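Local coordinates for protein methyltransferase FkbM (Methylobacillus flagellatus KT, PDB 2PY6) that is probably a methyltransferase of the FkbM family, with a substrate that is not established, at residues L24-A29 against F196-E201; V168-A173 against D375-T380; Y216-L221 against I245-G250. One frame throughout, in Å; residues are numbered along the deposited sequence.

Contact 1. Residues L24-A29 against F196-E201; sequences LAAADA and FHLTCE. With EDO (1,2-ethanediol), chain C.
A26 meets L198 where helix 19-32 lies against the last turn of helix 184-199, with CB of A26 3.9 Å from CB of L198. A single methyl suits this spot: the CA atoms of A26 and L198 are 6.1 Å apart, which leaves little depth for a larger side chain. L198 holds CG anti to its carbonyl carbon (chi1 -68°), a setting that carries the branched end past A26 to A27, where CD1 lies 4.0 Å from CB of A27. Beside it, CG2 of T199 lies 4.1 Å from CB of A26, and F36 touches both of these residues from a loop. The contact is helix-against-helix packing, made almost wholly of aliphatic groups on an alanine-rich face.

Around it, the end of helix 184-199 is fixed by polar groups. Its hydrogen bond from C200 N to F196 O closes the last turn, and C200 then takes positive phi. T199 turns OG1 away from the alanines; it accepts from E201 N at 3.1 Å, an ST turn, and also bonds to N195 O. R148 bonds to L198 O, bringing a positive charge to the carbonyl end of the helix, while E201 caps the next helix through E203 N. On the helix side away from A26, F196 CD2 stands 3.8 Å above the centre of the H197 ring, which also stacks with W163. ND1 of H197 is modelled 2.5 Å from O2 of an ethanediol, probably from the crystallisation liquor, at the ring edge, a hydrogen bond so short that its length is doubtful. With an alanine here in place of H197, W163 would probably lose its stacking partner and F196 CD2 the ring beneath it.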
loop_
_atom_site.group_PDB
_atom_site.type_symbol
_atom_site.label_atom_id
_atom_site.label_comp_id
_atom_site.label_asym_id
_atom_site.label_seq_id
_atom_site.Cartn_x
_atom_site.Cartn_y
_atom_site.Cartn_z
ATOM N N LEU A 24 25.282 16.468 34.796
ATOM C CA LEU A 24 26.552 16.974 35.278
ATOM C C LEU A 24 27.652 15.953 35.107
ATOM O O LEU A 24 28.746 16.295 34.679
ATOM C CB LEU A 24 26.418 17.400 36.740
ATOM C CG LEU A 24 25.502 18.594 36.987
ATOM C CD1 LEU A 24 25.387 18.922 38.497
ATOM C CD2 LEU A 24 25.995 19.801 36.230
ATOM N N ALA A 25 27.361 14.702 35.434
ATOM C CA ALA A 25 28.312 13.596 35.249
ATOM C C ALA A 25 28.678 13.404 33.773
ATOM O O ALA A 25 29.831 13.152 33.445
ATOM C CB ALA A 25 27.721 12.288 35.793
ATOM N N ALA A 26 27.699 13.491 32.885
ATOM C CA ALA A 26 27.979 13.333 31.460
ATOM C C ALA A 26 28.840 14.490 30.929
ATOM O O ALA A 26 29.741 14.299 30.131
ATOM C CB ALA A 26 26.711 13.223 30.690
ATOM N N ALA A 27 28.560 15.696 31.388
ATOM C CA ALA A 27 29.291 16.856 30.949
ATOM C C ALA A 27 30.741 16.799 31.428
ATOM O O ALA A 27 31.663 17.178 30.701
ATOM C CB ALA A 27 28.603 18.103 31.451
ATOM N N ASP A 28 30.948 16.311 32.643
ATOM C CA ASP A 28 32.305 16.176 33.137
ATOM C C ASP A 28 33.064 15.098 32.384
ATOM O O ASP A 28 34.237 15.303 32.056
ATOM C CB ASP A 28 32.343 15.926 34.641
ATOM C CG ASP A 28 31.996 17.184 35.466
ATOM O OD1 ASP A 28 31.864 18.294 34.894
ATOM O OD2 ASP A 28 31.860 17.052 36.707
ATOM N N ALA A 29 32.386 13.983 32.086
ATOM C CA ALA A 29 32.992 12.850 31.396
ATOM C C ALA A 29 33.440 13.264 30.001
ATOM O O ALA A 29 34.596 13.056 29.644
ATOM C CB ALA A 29 32.017 11.690 31.340
ATOM N N PHE A 196 20.758 13.705 25.947
ATOM C CA PHE A 196 20.896 13.101 24.613
ATOM C C PHE A 196 22.149 13.602 23.835
ATOM O O PHE A 196 22.933 12.809 23.308
ATOM C CB PHE A 196 19.661 13.345 23.772
ATOM C CG PHE A 196 19.895 13.105 22.301
ATOM C CD1 PHE A 196 20.076 11.833 21.828
ATOM C CD2 PHE A 196 19.977 14.176 21.411
ATOM C CE1 PHE A 196 20.290 11.624 20.473
ATOM C CE2 PHE A 196 20.199 13.975 20.068
ATOM C CZ PHE A 196 20.336 12.700 19.598
ATOM N N HIS A 197 22.307 14.920 23.768
ATOM C CA HIS A 197 23.446 15.553 23.119
ATOM C C HIS A 197 24.778 15.206 23.803
ATOM O O HIS A 197 25.763 14.985 23.134
ATOM C CB HIS A 197 23.274 17.086 23.027
ATOM C CG HIS A 197 22.105 17.525 22.187
ATOM N ND1 HIS A 197 22.045 17.327 20.824
ATOM C CD2 HIS A 197 20.946 18.142 22.528
ATOM C CE1 HIS A 197 20.886 17.773 20.367
ATOM N NE2 HIS A 197 20.202 18.276 21.382
ATOM N N LEU A 198 24.815 15.144 25.133
ATOM C CA LEU A 198 26.067 14.803 25.811
ATOM C C LEU A 198 26.483 13.332 25.615
ATOM O O LEU A 198 27.654 13.037 25.519
ATOM C CB LEU A 198 25.988 15.114 27.307
ATOM C CG LEU A 198 25.916 16.581 27.711
ATOM C CD1 LEU A 198 25.569 16.716 29.169
ATOM C CD2 LEU A 198 27.200 17.289 27.396
ATOM N N THR A 199 25.504 12.435 25.558
ATOM C CA THR A 199 25.751 11.000 25.519
ATOM C C THR A 199 25.527 10.274 24.213
ATOM O O THR A 199 26.005 9.146 24.084
ATOM C CB THR A 199 24.813 10.276 26.486
ATOM O OG1 THR A 199 23.471 10.433 26.046
ATOM C CG2 THR A 199 24.954 10.828 27.911
ATOM N N CYS A 200 24.799 10.899 23.283
ATOM C CA CYS A 200 24.390 10.294 21.992
ATOM C C CYS A 200 23.364 9.171 22.198
ATOM O O CYS A 200 23.213 8.343 21.336
ATOM C CB CYS A 200 25.575 9.715 21.196
ATOM S SG CYS A 200 26.952 10.806 20.899
ATOM N N GLU A 201 22.661 9.166 23.332
ATOM C CA GLU A 201 21.716 8.122 23.682
ATOM C C GLU A 201 20.276 8.586 23.490
ATOM O O GLU A 201 19.745 9.317 24.321
ATOM C CB GLU A 201 21.923 7.665 25.152
ATOM C CG GLU A 201 20.864 6.660 25.656
ATOM C CD GLU A 201 20.661 5.443 24.733
ATOM O OE1 GLU A 201 21.534 4.576 24.672
ATOM O OE2 GLU A 201 19.598 5.332 24.095
HETATM C C1 EDO C . 25.429 14.529 20.032
HETATM O O1 EDO C . 25.136 13.268 20.567
HETATM C C2 EDO C . 24.246 15.064 19.230
HETATM O O2 EDO C . 24.013 16.443 19.561
#

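Contact 2. Residues V168-A173 against D375-T380; sequences VRNIPA and DLLDLT. With EDO (1,2-ethanediol), chain F.
The backbones of A173 and L377 come within 7.3 Å at their CA atoms, where the first turn of helix 171-180 faces the first turns of helix 375-386. Across that gap reaches L377, the one side chain of helix 375-386 to touch the other segment. Its CG stands anti to the carbonyl carbon (chi1 -64°) and the chain runs on extended (chi2 167°), so that the forked end arrives at A173 with both methyls. CD1 and CD2 each lie 3.9 Å from CB of A173, which therefore sits in the fork between them. Leucine fits because its two branches can straddle a small methyl; alanine fits because it presents that methyl without filling the space the fork needs. CD1 also comes to 4.1 Å from CB of N170, the N-cap residue of helix 171-180. CD2 also approaches the backbone, 3.4 Å from O of A173. F174 adds a further side chain against L377.

Helix 375-386 belongs to the Rossmann-like methyltransferase domain: it follows strand 364-368 and leads to strand 392-396, against which L376 and T380 pack. T380 OG1 gives a 2.8 Å hydrogen bond to O of L376 one turn earlier, which lets a threonine lie in a buried helical position with its hydroxyl satisfied. R169 takes no part in the contact. It makes a salt bridge to D166 through NH2, and NH1 donates a bent bond (135°) to O2 of an ethanediol, probably from the crystallisation liquor, with O2 near the guanidinium plane at its edge.

Across the two segments the meeting is one of aliphatic carbons and a carbonyl oxygen. Its chemistry suggests that shape and dispersion, rather than directed polar bonds, hold these two segments together at this partly exposed junction.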
loop_
_atom_site.group_PDB
_atom_site.type_symbol
_atom_site.label_atom_id
_atom_site.label_comp_id
_atom_site.label_asym_id
_atom_site.label_seq_id
_atom_site.Cartn_x
_atom_site.Cartn_y
_atom_site.Cartn_z
ATOM N N VAL A 168 28.782 21.482 27.049
ATOM C CA VAL A 168 29.805 21.455 28.093
ATOM C C VAL A 168 30.327 22.865 28.406
ATOM O O VAL A 168 30.736 23.118 29.528
ATOM C CB VAL A 168 30.969 20.491 27.709
ATOM C CG1 VAL A 168 32.165 20.597 28.670
ATOM C CG2 VAL A 168 30.493 19.041 27.616
ATOM N N ARG A 169 30.313 23.767 27.421
ATOM C CA ARG A 169 30.759 25.164 27.603
ATOM C C ARG A 169 29.755 26.064 28.297
ATOM O O ARG A 169 30.129 27.150 28.740
ATOM C CB ARG A 169 31.107 25.842 26.261
ATOM C CG ARG A 169 32.570 25.708 25.837
ATOM C CD ARG A 169 32.927 26.572 24.562
ATOM N NE ARG A 169 32.294 26.058 23.355
ATOM C CZ ARG A 169 32.666 24.931 22.725
ATOM N NH1 ARG A 169 33.668 24.166 23.192
ATOM N NH2 ARG A 169 32.019 24.550 21.627
ATOM N N ASN A 170 28.500 25.615 28.391
ATOM C CA ASN A 170 27.415 26.403 28.928
ATOM C C ASN A 170 26.656 25.768 30.090
ATOM O O ASN A 170 25.465 26.055 30.289
ATOM C CB ASN A 170 26.469 26.693 27.778
ATOM C CG ASN A 170 27.088 27.598 26.727
ATOM O OD1 ASN A 170 27.363 27.166 25.610
ATOM N ND2 ASN A 170 27.322 28.845 27.088
ATOM N N ILE A 171 27.343 24.954 30.893
ATOM C CA ILE A 171 26.698 24.271 32.020
ATOM C C ILE A 171 25.945 25.216 32.989
ATOM O O ILE A 171 24.762 25.015 33.199
ATOM C CB ILE A 171 27.655 23.281 32.797
ATOM C CG1 ILE A 171 28.166 22.135 31.900
ATOM C CG2 ILE A 171 26.993 22.750 34.016
ATOM C CD1 ILE A 171 27.117 21.306 31.122
ATOM N N PRO A 172 26.614 26.205 33.598
ATOM C CA PRO A 172 25.825 27.055 34.507
ATOM C C PRO A 172 24.620 27.733 33.894
ATOM O O PRO A 172 23.569 27.816 34.556
ATOM C CB PRO A 172 26.860 28.081 35.022
ATOM C CG PRO A 172 28.170 27.331 34.946
ATOM C CD PRO A 172 28.049 26.584 33.630
ATOM N N ALA A 173 24.729 28.194 32.652
ATOM C CA ALA A 173 23.591 28.831 31.992
ATOM C C ALA A 173 22.417 27.836 31.824
ATOM O O ALA A 173 21.242 28.197 31.979
ATOM C CB ALA A 173 24.005 29.382 30.657
ATOM N N ASP A 375 19.959 27.779 21.009
ATOM C CA ASP A 375 18.630 28.356 21.044
ATOM C C ASP A 375 17.848 28.301 22.370
ATOM O O ASP A 375 17.184 29.260 22.671
ATOM C CB ASP A 375 17.789 27.877 19.859
ATOM C CG ASP A 375 18.062 28.694 18.585
ATOM O OD1 ASP A 375 18.768 29.758 18.611
ATOM O OD2 ASP A 375 17.521 28.293 17.560
ATOM N N LEU A 376 17.976 27.249 23.163
ATOM C CA LEU A 376 17.267 27.169 24.434
ATOM C C LEU A 376 17.653 28.327 25.334
ATOM O O LEU A 376 16.798 28.926 25.998
ATOM C CB LEU A 376 17.535 25.835 25.128
ATOM C CG LEU A 376 16.786 24.609 24.581
ATOM C CD1 LEU A 376 17.478 23.337 25.005
ATOM C CD2 LEU A 376 15.323 24.645 25.058
ATOM N N LEU A 377 18.930 28.694 25.314
ATOM C CA LEU A 377 19.394 29.803 26.130
ATOM C C LEU A 377 19.153 31.132 25.444
ATOM O O LEU A 377 18.586 32.030 26.021
ATOM C CB LEU A 377 20.892 29.643 26.427
ATOM C CG LEU A 377 21.236 28.415 27.255
ATOM C CD1 LEU A 377 22.719 28.177 27.219
ATOM C CD2 LEU A 377 20.728 28.562 28.672
ATOM N N ASP A 378 19.551 31.247 24.191
ATOM C CA ASP A 378 19.457 32.525 23.466
ATOM C C ASP A 378 18.061 33.092 23.262
ATOM O O ASP A 378 17.846 34.264 23.446
ATOM C CB ASP A 378 20.146 32.387 22.120
ATOM C CG ASP A 378 21.671 32.236 22.256
ATOM O OD1 ASP A 378 22.215 32.312 23.384
ATOM O OD2 ASP A 378 22.334 32.042 21.218
ATOM N N LEU A 379 17.129 32.247 22.862
ATOM C CA LEU A 379 15.770 32.666 22.636
ATOM C C LEU A 379 15.092 33.032 23.950
ATOM O O LEU A 379 14.431 34.046 24.022
ATOM C CB LEU A 379 14.985 31.571 21.901
ATOM C CG LEU A 379 15.548 31.094 20.551
ATOM C CD1 LEU A 379 14.729 29.961 20.021
ATOM C CD2 LEU A 379 15.580 32.192 19.507
ATOM N N THR A 380 15.268 32.213 24.986
ATOM C CA THR A 380 14.681 32.472 26.303
ATOM C C THR A 380 15.217 33.788 26.878
ATOM O O THR A 380 14.436 34.640 27.353
ATOM C CB THR A 380 14.981 31.315 27.294
ATOM O OG1 THR A 380 14.424 30.091 26.809
ATOM C CG2 THR A 380 14.364 31.575 28.621
HETATM C C1 EDO F . 37.309 22.503 26.041
HETATM O O1 EDO F . 38.485 21.987 25.422
HETATM C C2 EDO F . 36.888 23.932 25.680
HETATM O O2 EDO F . 35.711 23.872 24.886
#

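Contact 3. Residues Y216-L221 against I245-G250; sequences YFRSGL and IGVTKG
V247 wedges its two methyls against F217 and R218, bringing the end of helix 239-248 onto the loop that precedes strand 229-233. In the Rossmann-like methyltransferase fold this helix is the one after the first strand of the mixed, mostly parallel sheet, and here the loop leading into that strand packs on it. CG1 of V247 lies 3.8 Å from CB of F217, while CG2 is 4.1 Å from CD1 of its ring; the two side chains cross at about a right angle. The branched valine suits this place because both methyls rest on F217 while CG1 also reaches R218. CB of Y216 sits 3.8 Å above one face of the phenyl ring, near the rim, and L244 and S240 of the helix also touch the F217 side chain.

R218 can be followed outward. CB and CG lead out from the loop, and the chain comes nearer to the helix: CD lies 4.1 Å from CG1 of V247, an aliphatic contact. The chain then bends at chi3 (-81°), turning the guanidinium from the valine toward charge. NE too is hydrogen-bonded outside the two segments. NH1 forms a salt bridge with E203 of the second subunit. NH2 forms one with D123 of that subunit and also bonds to S213 O of its own chain. Two carboxylates and a carbonyl thus meet a buried positive charge, which probably offsets the cost of burying it.

Further on, S219 OG accepts from L221 N in an ST turn spanning G220, whose positive phi would press any CB against the carbonyl O of S219. G220 N and O bond to E207 and Q188 of the second subunit. The helix itself ends in a Schellman motif at K249, where G250 N donates to I245 O at 2.9 Å.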
loop_
_atom_site.group_PDB
_atom_site.type_symbol
_atom_site.label_atom_id
_atom_site.label_comp_id
_atom_site.label_asym_id
_atom_site.label_seq_id
_atom_site.Cartn_x
_atom_site.Cartn_y
_atom_site.Cartn_z
ATOM N N TYR A 216 2.388 22.361 20.122
ATOM C CA TYR A 216 1.823 23.719 20.222
ATOM C C TYR A 216 0.481 23.848 20.890
ATOM O O TYR A 216 0.309 24.742 21.701
ATOM C CB TYR A 216 1.710 24.445 18.856
ATOM C CG TYR A 216 2.926 24.360 17.973
ATOM C CD1 TYR A 216 4.188 24.761 18.428
ATOM C CD2 TYR A 216 2.812 23.949 16.658
ATOM C CE1 TYR A 216 5.305 24.706 17.588
ATOM C CE2 TYR A 216 3.934 23.864 15.827
ATOM C CZ TYR A 216 5.163 24.240 16.285
ATOM O OH TYR A 216 6.260 24.136 15.432
ATOM N N PHE A 217 -0.471 22.980 20.501
ATOM C CA PHE A 217 -1.870 23.091 20.886
ATOM C C PHE A 217 -2.319 22.187 22.018
ATOM O O PHE A 217 -3.325 22.498 22.654
ATOM C CB PHE A 217 -2.736 22.879 19.641
ATOM C CG PHE A 217 -2.457 23.890 18.547
ATOM C CD1 PHE A 217 -2.856 25.219 18.695
ATOM C CD2 PHE A 217 -1.745 23.532 17.417
ATOM C CE1 PHE A 217 -2.560 26.184 17.723
ATOM C CE2 PHE A 217 -1.444 24.478 16.434
ATOM C CZ PHE A 217 -1.865 25.812 16.590
ATOM N N ARG A 218 -1.566 21.090 22.261
ATOM C CA ARG A 218 -1.864 20.111 23.309
ATOM C C ARG A 218 -0.692 19.868 24.207
ATOM O O ARG A 218 -0.548 18.755 24.669
ATOM C CB ARG A 218 -2.418 18.789 22.683
ATOM C CG ARG A 218 -3.538 19.195 21.770
ATOM C CD ARG A 218 -4.505 18.265 21.167
ATOM N NE ARG A 218 -3.989 17.626 20.014
ATOM C CZ ARG A 218 -4.701 17.025 19.069
ATOM N NH1 ARG A 218 -6.023 16.953 19.064
ATOM N NH2 ARG A 218 -4.040 16.490 18.073
ATOM N N SER A 219 0.068 20.925 24.558
ATOM C CA SER A 219 1.281 20.782 25.383
ATOM C C SER A 219 1.075 20.495 26.869
ATOM O O SER A 219 2.023 20.110 27.562
ATOM C CB SER A 219 2.136 22.051 25.303
ATOM O OG SER A 219 1.554 23.145 26.002
ATOM N N GLY A 220 -0.147 20.705 27.360
ATOM C CA GLY A 220 -0.428 20.618 28.772
ATOM C C GLY A 220 -0.126 21.930 29.511
ATOM O O GLY A 220 -0.214 21.979 30.727
ATOM N N LEU A 221 0.197 22.999 28.792
ATOM C CA LEU A 221 0.612 24.256 29.432
ATOM C C LEU A 221 -0.169 25.498 29.064
ATOM O O LEU A 221 -0.240 26.427 29.882
ATOM C CB LEU A 221 2.118 24.523 29.130
ATOM C CG LEU A 221 3.131 23.554 29.726
ATOM C CD1 LEU A 221 4.514 23.755 29.111
ATOM C CD2 LEU A 221 3.160 23.633 31.225
ATOM N N ILE A 245 -7.681 25.259 14.489
ATOM C CA ILE A 245 -9.085 24.975 14.156
ATOM C C ILE A 245 -9.625 23.845 15.039
ATOM O O ILE A 245 -10.707 23.965 15.624
ATOM C CB ILE A 245 -9.263 24.611 12.658
ATOM C CG1 ILE A 245 -8.996 25.830 11.780
ATOM C CG2 ILE A 245 -10.696 24.092 12.398
ATOM C CD1 ILE A 245 -8.770 25.507 10.299
ATOM N N GLY A 246 -8.863 22.754 15.141
ATOM C CA GLY A 246 -9.297 21.589 15.916
ATOM C C GLY A 246 -9.519 21.873 17.391
ATOM O O GLY A 246 -10.603 21.595 17.922
ATOM N N VAL A 247 -8.524 22.470 18.058
ATOM C CA VAL A 247 -8.639 22.677 19.517
ATOM C C VAL A 247 -9.617 23.756 19.901
ATOM O O VAL A 247 -10.117 23.731 21.003
ATOM C CB VAL A 247 -7.288 22.917 20.238
ATOM C CG1 VAL A 247 -6.380 21.744 19.979
ATOM C CG2 VAL A 247 -6.643 24.259 19.824
ATOM N N THR A 248 -9.917 24.671 18.985
ATOM C CA THR A 248 -10.874 25.754 19.242
ATOM C C THR A 248 -12.272 25.471 18.665
ATOM O O THR A 248 -13.157 26.285 18.785
ATOM C CB THR A 248 -10.399 27.092 18.613
ATOM O OG1 THR A 248 -10.372 26.992 17.175
ATOM C CG2 THR A 248 -9.046 27.493 19.143
ATOM N N LYS A 249 -12.423 24.321 18.020
ATOM C CA LYS A 249 -13.652 23.912 17.375
ATOM C C LYS A 249 -14.133 24.958 16.373
ATOM O O LYS A 249 -15.297 25.352 16.383
ATOM C CB LYS A 249 -14.719 23.575 18.408
ATOM C CG LYS A 249 -14.355 22.454 19.362
ATOM C CD LYS A 249 -15.589 22.043 20.191
ATOM C CE LYS A 249 -15.170 21.214 21.430
ATOM N NZ LYS A 249 -14.250 20.110 21.098
ATOM N N GLY A 250 -13.229 25.375 15.492
ATOM C CA GLY A 250 -13.535 26.326 14.431
ATOM C C GLY A 250 -13.863 27.725 14.888
ATOM O O GLY A 250 -14.610 28.404 14.245
#

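Overall arrangement
Contacts 1 and 2 form one continuous helical layer: their centres are 15 Å apart and they touch, with A27 CB 3.5 Å from I171 CD1. Helix 171-180 and helix 184-199 follow each other in the chain, and the segments of the two contacts alternate along it, tying the N-terminal helix 19-32 to helix 375-386 of the methyltransferase domain. Contact 3 lies apart, its centre 34 Å from contact 1 and 29 Å from contact 2; in sequence it falls between the two segments of contact 2. Between subunits of the assembly, however, contacts 1 and 3 meet: E201 of one subunit forms a salt bridge with K249 of the second subunit, joining the helical layer to the Rossmann-like domain.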